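Local coordinates for possible substrate binding protein of ABC transporter system (Rhodopseudomonas palustris, PDB 3N0X) that probably binds a branched-chain amino acid or similar small solute and hands it to an ABC transporter for uptake, at residues 94-108 / 116-128. Residues are numbered along the deposited sequence; the frame is centred on the assembly and turned at random. Where two conformers were deposited one is given.
Sequences EENKKILIVEPAVAD and NRYIFRTGRNSSQ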
loop_
_atom_site.group_PDB
_atom_site.type_symbol
_atom_site.label_atom_id
_atom_site.label_comp_id
_atom_site.label_asym_id
_atom_site.label_seq_id
_atom_site.Cartn_x
_atom_site.Cartn_y
_atom_site.Cartn_z
ATOM N N GLU A 94 -18.612 13.182 -1.737
ATOM C CA GLU A 94 -19.049 14.460 -1.209
ATOM C C GLU A 94 -20.450 14.809 -1.715
ATOM O O GLU A 94 -21.284 15.279 -0.936
ATOM C CB GLU A 94 -18.051 15.585 -1.549
ATOM C CG GLU A 94 -18.489 16.958 -1.038
ATOM C CD GLU A 94 -17.464 18.071 -1.305
ATOM O OE1 GLU A 94 -16.279 17.886 -1.003
ATOM O OE2 GLU A 94 -17.862 19.156 -1.767
ATOM N N GLU A 95 -20.716 14.601 -3.008
ATOM C CA GLU A 95 -22.034 14.939 -3.584
ATOM C C GLU A 95 -23.178 14.191 -2.899
ATOM O O GLU A 95 -24.231 14.747 -2.656
ATOM C CB GLU A 95 -22.043 14.685 -5.102
ATOM C CG GLU A 95 -23.403 14.915 -5.796
ATOM N N ASN A 96 -22.940 12.908 -2.606
ATOM C CA ASN A 96 -23.926 12.054 -1.963
ATOM C C ASN A 96 -23.902 12.043 -0.438
ATOM O O ASN A 96 -24.750 11.408 0.170
ATOM C CB ASN A 96 -23.744 10.646 -2.502
ATOM C CG ASN A 96 -24.175 10.558 -3.940
ATOM O OD1 ASN A 96 -25.377 10.494 -4.212
ATOM N ND2 ASN A 96 -23.220 10.646 -4.872
ATOM N N LYS A 97 -22.932 12.756 0.150
ATOM C CA LYS A 97 -22.742 12.819 1.603
ATOM C C LYS A 97 -22.666 11.418 2.206
ATOM O O LYS A 97 -23.329 11.101 3.174
ATOM C CB LYS A 97 -23.805 13.677 2.292
ATOM C CG LYS A 97 -23.763 15.142 1.892
ATOM C CD LYS A 97 -24.773 15.964 2.663
ATOM C CE LYS A 97 -24.720 17.448 2.276
ATOM N NZ LYS A 97 -25.695 18.212 3.114
ATOM N N LYS A 98 -21.808 10.602 1.594
ATOM C CA LYS A 98 -21.552 9.243 2.046
ATOM C C LYS A 98 -20.036 8.992 2.037
ATOM O O LYS A 98 -19.296 9.572 1.251
ATOM C CB LYS A 98 -22.344 8.227 1.203
ATOM C CG LYS A 98 -23.853 8.194 1.528
ATOM C CD LYS A 98 -24.560 7.010 0.880
ATOM C CE LYS A 98 -26.045 6.885 1.273
ATOM N NZ LYS A 98 -26.830 5.933 0.428
ATOM N N ILE A 99 -19.586 8.135 2.940
ATOM C CA ILE A 99 -18.172 7.847 3.072
ATOM C C ILE A 99 -17.686 6.912 1.964
ATOM O O ILE A 99 -18.375 5.962 1.577
ATOM C CB ILE A 99 -17.887 7.261 4.462
ATOM C CG1 ILE A 99 -18.023 8.386 5.518
ATOM C CG2 ILE A 99 -16.486 6.623 4.516
ATOM C CD1 ILE A 99 -18.163 7.836 6.893
ATOM N N LEU A 100 -16.469 7.170 1.508
ATOM C CA LEU A 100 -15.713 6.260 0.661
ATOM C C LEU A 100 -14.426 5.919 1.410
ATOM O O LEU A 100 -13.648 6.814 1.753
ATOM C CB LEU A 100 -15.392 6.916 -0.664
ATOM C CG LEU A 100 -14.490 6.093 -1.603
ATOM C CD1 LEU A 100 -15.115 4.768 -2.041
ATOM C CD2 LEU A 100 -14.102 6.918 -2.819
ATOM N N ILE A 101 -14.218 4.630 1.667
ATOM C CA ILE A 101 -12.976 4.131 2.258
ATOM C C ILE A 101 -12.124 3.687 1.083
ATOM O O ILE A 101 -12.484 2.778 0.319
ATOM C CB ILE A 101 -13.194 2.940 3.223
ATOM C CG1 ILE A 101 -13.975 3.407 4.479
ATOM C CG2 ILE A 101 -11.832 2.337 3.594
ATOM C CD1 ILE A 101 -14.492 2.236 5.330
ATOM N N VAL A 102 -11.004 4.359 0.900
ATOM C CA VAL A 102 -10.158 4.106 -0.256
ATOM C C VAL A 102 -9.252 2.915 0.028
ATOM O O VAL A 102 -8.499 2.897 1.014
ATOM C CB VAL A 102 -9.367 5.353 -0.684
ATOM C CG1 VAL A 102 -8.397 4.987 -1.870
ATOM C CG2 VAL A 102 -10.373 6.484 -1.067
ATOM N N GLU A 103 -9.348 1.940 -0.879
ATOM C CA GLU A 103 -8.652 0.660 -0.764
ATOM C C GLU A 103 -8.796 -0.040 -2.095
ATOM O O GLU A 103 -9.921 -0.300 -2.512
ATOM C CB GLU A 103 -9.338 -0.200 0.330
ATOM C CG GLU A 103 -8.776 -1.597 0.449
ATOM C CD GLU A 103 -7.326 -1.629 0.862
ATOM O OE1 GLU A 103 -6.957 -1.006 1.909
ATOM O OE2 GLU A 103 -6.572 -2.359 0.159
ATOM N N PRO A 104 -7.681 -0.412 -2.739
ATOM C CA PRO A 104 -6.259 -0.266 -2.379
ATOM C C PRO A 104 -5.521 0.974 -2.855
ATOM O O PRO A 104 -4.358 1.122 -2.499
ATOM C CB PRO A 104 -5.612 -1.466 -3.073
ATOM C CG PRO A 104 -6.431 -1.628 -4.300
ATOM C CD PRO A 104 -7.871 -1.334 -3.867
ATOM N N ALA A 105 -6.182 1.834 -3.621
ATOM C CA ALA A 105 -5.491 2.945 -4.331
ATOM C C ALA A 105 -4.533 3.718 -3.434
ATOM O O ALA A 105 -4.948 4.235 -2.385
ATOM C CB ALA A 105 -6.484 3.878 -4.967
ATOM N N VAL A 106 -3.297 3.884 -3.902
ATOM C CA VAL A 106 -2.199 4.457 -3.122
ATOM C C VAL A 106 -1.917 5.953 -3.354
ATOM O O VAL A 106 -1.157 6.537 -2.611
ATOM C CB VAL A 106 -0.850 3.707 -3.406
ATOM C CG1 VAL A 106 -0.980 2.223 -3.094
ATOM C CG2 VAL A 106 -0.386 3.933 -4.870
ATOM N N ALA A 107 -2.493 6.576 -4.372
ATOM C CA ALA A 107 -2.069 7.926 -4.762
ATOM C C ALA A 107 -2.111 8.900 -3.602
ATOM O O ALA A 107 -3.126 9.012 -2.913
ATOM C CB ALA A 107 -2.910 8.446 -5.911
ATOM N N ASP A 108 -1.008 9.612 -3.383
ATOM C CA ASP A 108 -0.932 10.536 -2.249
ATOM C C ASP A 108 -2.013 11.596 -2.267
ATOM O O ASP A 108 -2.526 11.996 -1.215
ATOM C CB ASP A 108 0.439 11.257 -2.214
ATOM C CG ASP A 108 1.567 10.392 -1.605
ATOM O OD1 ASP A 108 1.289 9.374 -0.926
ATOM O OD2 ASP A 108 2.778 10.759 -1.790
ATOM N N ASN A 116 -11.401 15.126 0.481
ATOM C CA ASN A 116 -12.531 15.769 1.157
ATOM C C ASN A 116 -12.933 14.961 2.397
ATOM O O ASN A 116 -12.475 13.821 2.577
ATOM C CB ASN A 116 -13.694 16.014 0.200
ATOM C CG ASN A 116 -14.416 14.765 -0.185
ATOM O OD1 ASN A 116 -15.020 14.097 0.665
ATOM N ND2 ASN A 116 -14.387 14.432 -1.483
ATOM N N ARG A 117 -13.749 15.584 3.239
ATOM C CA ARG A 117 -14.095 15.041 4.550
ATOM C C ARG A 117 -14.776 13.668 4.552
ATOM O O ARG A 117 -14.814 13.007 5.577
ATOM C CB ARG A 117 -14.962 16.043 5.334
ATOM C CG ARG A 117 -16.334 16.253 4.735
ATOM C CD ARG A 117 -17.002 17.488 5.255
ATOM N NE ARG A 117 -17.257 17.376 6.690
ATOM C CZ ARG A 117 -18.323 16.797 7.224
ATOM N NH1 ARG A 117 -19.289 16.299 6.458
ATOM N NH2 ARG A 117 -18.440 16.715 8.547
ATOM N N TYR A 118 -15.340 13.262 3.424
ATOM C CA TYR A 118 -16.019 11.964 3.301
ATOM C C TYR A 118 -15.062 10.820 2.934
ATOM O O TYR A 118 -15.474 9.663 2.864
ATOM C CB TYR A 118 -17.126 12.068 2.229
ATOM C CG TYR A 118 -18.207 13.064 2.661
ATOM C CD1 TYR A 118 -19.230 12.678 3.492
ATOM C CD2 TYR A 118 -18.178 14.380 2.234
ATOM C CE1 TYR A 118 -20.193 13.562 3.928
ATOM C CE2 TYR A 118 -19.130 15.278 2.672
ATOM C CZ TYR A 118 -20.150 14.873 3.521
ATOM O OH TYR A 118 -21.142 15.731 3.986
ATOM N N ILE A 119 -13.810 11.163 2.700
ATOM C CA ILE A 119 -12.777 10.218 2.269
ATOM C C ILE A 119 -11.926 9.745 3.452
ATOM O O ILE A 119 -11.346 10.550 4.189
ATOM C CB ILE A 119 -11.850 10.856 1.182
ATOM C CG1 ILE A 119 -12.648 11.468 0.037
ATOM C CG2 ILE A 119 -10.796 9.815 0.666
ATOM C CD1 ILE A 119 -13.689 10.567 -0.583
ATOM N N PHE A 120 -11.882 8.418 3.624
ATOM C CA PHE A 120 -10.951 7.762 4.523
ATOM C C PHE A 120 -10.130 6.795 3.665
ATOM O O PHE A 120 -10.483 6.472 2.537
ATOM C CB PHE A 120 -11.653 7.019 5.649
ATOM C CG PHE A 120 -12.308 7.914 6.676
ATOM C CD1 PHE A 120 -13.522 8.570 6.390
ATOM C CD2 PHE A 120 -11.696 8.169 7.877
ATOM C CE1 PHE A 120 -14.103 9.393 7.338
ATOM C CE2 PHE A 120 -12.286 8.977 8.818
ATOM C CZ PHE A 120 -13.476 9.596 8.551
ATOM N N ARG A 121 -8.995 6.355 4.182
ATOM C CA ARG A 121 -8.161 5.420 3.418
ATOM C C ARG A 121 -7.524 4.396 4.324
ATOM O O ARG A 121 -6.755 4.755 5.206
ATOM C CB ARG A 121 -7.069 6.141 2.624
ATOM C CG ARG A 121 -6.141 5.122 1.934
ATOM C CD ARG A 121 -5.496 5.577 0.698
ATOM N NE ARG A 121 -4.759 6.832 0.831
ATOM C CZ ARG A 121 -4.230 7.457 -0.230
ATOM N NH1 ARG A 121 -4.334 6.920 -1.406
ATOM N NH2 ARG A 121 -3.625 8.637 -0.104
ATOM N N THR A 122 -7.790 3.112 4.038
ATOM C CA THR A 122 -7.088 2.007 4.686
ATOM C C THR A 122 -5.799 1.589 3.934
ATOM O O THR A 122 -4.852 1.142 4.582
ATOM C CB THR A 122 -7.998 0.795 4.874
ATOM O OG1 THR A 122 -8.576 0.420 3.614
ATOM C CG2 THR A 122 -9.084 1.085 5.866
ATOM N N GLY A 123 -5.803 1.707 2.611
ATOM C CA GLY A 123 -4.623 1.390 1.823
ATOM C C GLY A 123 -3.469 2.265 2.265
ATOM O O GLY A 123 -3.666 3.379 2.768
ATOM N N ARG A 124 -2.245 1.766 2.159
ATOM C CA ARG A 124 -1.115 2.667 2.394
ATOM C C ARG A 124 -1.013 3.622 1.212
ATOM O O ARG A 124 -1.415 3.317 0.103
ATOM C CB ARG A 124 0.203 1.938 2.674
ATOM C CG ARG A 124 1.086 1.616 1.487
ATOM C CD ARG A 124 0.444 0.635 0.517
ATOM N NE ARG A 124 1.343 0.276 -0.566
ATOM C CZ ARG A 124 1.028 -0.404 -1.664
ATOM N NH1 ARG A 124 -0.187 -0.941 -1.851
ATOM N NH2 ARG A 124 1.960 -0.571 -2.608
ATOM N N ASN A 125 -0.460 4.791 1.460
ATOM C CA ASN A 125 -0.185 5.728 0.382
ATOM C C ASN A 125 1.268 5.641 -0.073
ATOM O O ASN A 125 2.106 5.008 0.575
ATOM C CB ASN A 125 -0.635 7.175 0.709
ATOM C CG ASN A 125 0.114 7.820 1.837
ATOM O OD1 ASN A 125 1.326 7.662 1.980
ATOM N ND2 ASN A 125 -0.604 8.583 2.668
ATOM N N SER A 126 1.556 6.227 -1.247
ATOM C CA SER A 126 2.896 6.123 -1.832
ATOM C C SER A 126 3.963 6.781 -0.943
ATOM O O SER A 126 5.102 6.327 -0.899
ATOM C CB SER A 126 2.895 6.709 -3.236
ATOM O OG SER A 126 2.164 5.865 -4.104
ATOM N N SER A 127 3.593 7.822 -0.213
ATOM C CA SER A 127 4.512 8.385 0.796
ATOM C C SER A 127 4.874 7.384 1.892
ATOM O O SER A 127 6.054 7.308 2.286
ATOM C CB SER A 127 4.008 9.700 1.395
ATOM O OG SER A 127 4.163 10.744 0.442
ATOM N N GLN A 128 3.903 6.611 2.397
ATOM C CA GLN A 128 4.205 5.553 3.364
ATOM C C GLN A 128 5.209 4.538 2.775
ATOM O O GLN A 128 6.159 4.128 3.458
ATOM C CB GLN A 128 2.936 4.885 3.880
ATOM C CG GLN A 128 2.194 5.781 4.944
ATOM C CD GLN A 128 0.787 5.263 5.228
ATOM O OE1 GLN A 128 0.013 5.023 4.295
ATOM N NE2 GLN A 128 0.452 5.121 6.491
HETATM O O HOH W 1 -4.856 -1.611 3.642
HETATM O O HOH W 2 -2.697 -0.154 -0.410
#
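Two neighbouring parallel strands, 100-102 and 119-121, pair at the edge of a lobe sheet in this periplasmic binding protein and illustrate how one arginine can fasten the loop that follows a strand. L100 N donates to Y118 O, F120 N to L100 O (3.0 Å) and V102 N to F120 O (2.7 Å). Past the strands, T122 OG1 donates to the anti lone pair of E103 OE1 at 2.7 Å. R121, its chain bent at chi3 (54°), turns its guanidinium toward loop 105-107, whose carbonyls meet it at its edge: NH1 reaches A105 O at 2.9 Å, while NH1 and NH2 together grip A107 O end-on, from one face of that carbonyl and above its plane. CB of N125 lies over a face of the same guanidinium. A methionine here would probably leave the A105 and A107 carbonyls without their donors and the loop freer to move. Farther on, D108 receives the start of helix 126-137, its OD1 taking S127 N through the syn lone pair (2.9 Å) and its OD2 meeting S127 OG at 2.6 Å; N125 and Q128 close a capping box there. At the other end the Y118 ring packs against E94 and K97, with K97 CG 3.4 Å from Y118 OH. Strand 76-79 flanks 100-102 on the side away from 119-121, helices 283-302 and 307-314 cover I101 and F120 respectively, and Q334 OE1 accepts a hydrogen bond from R121 NE.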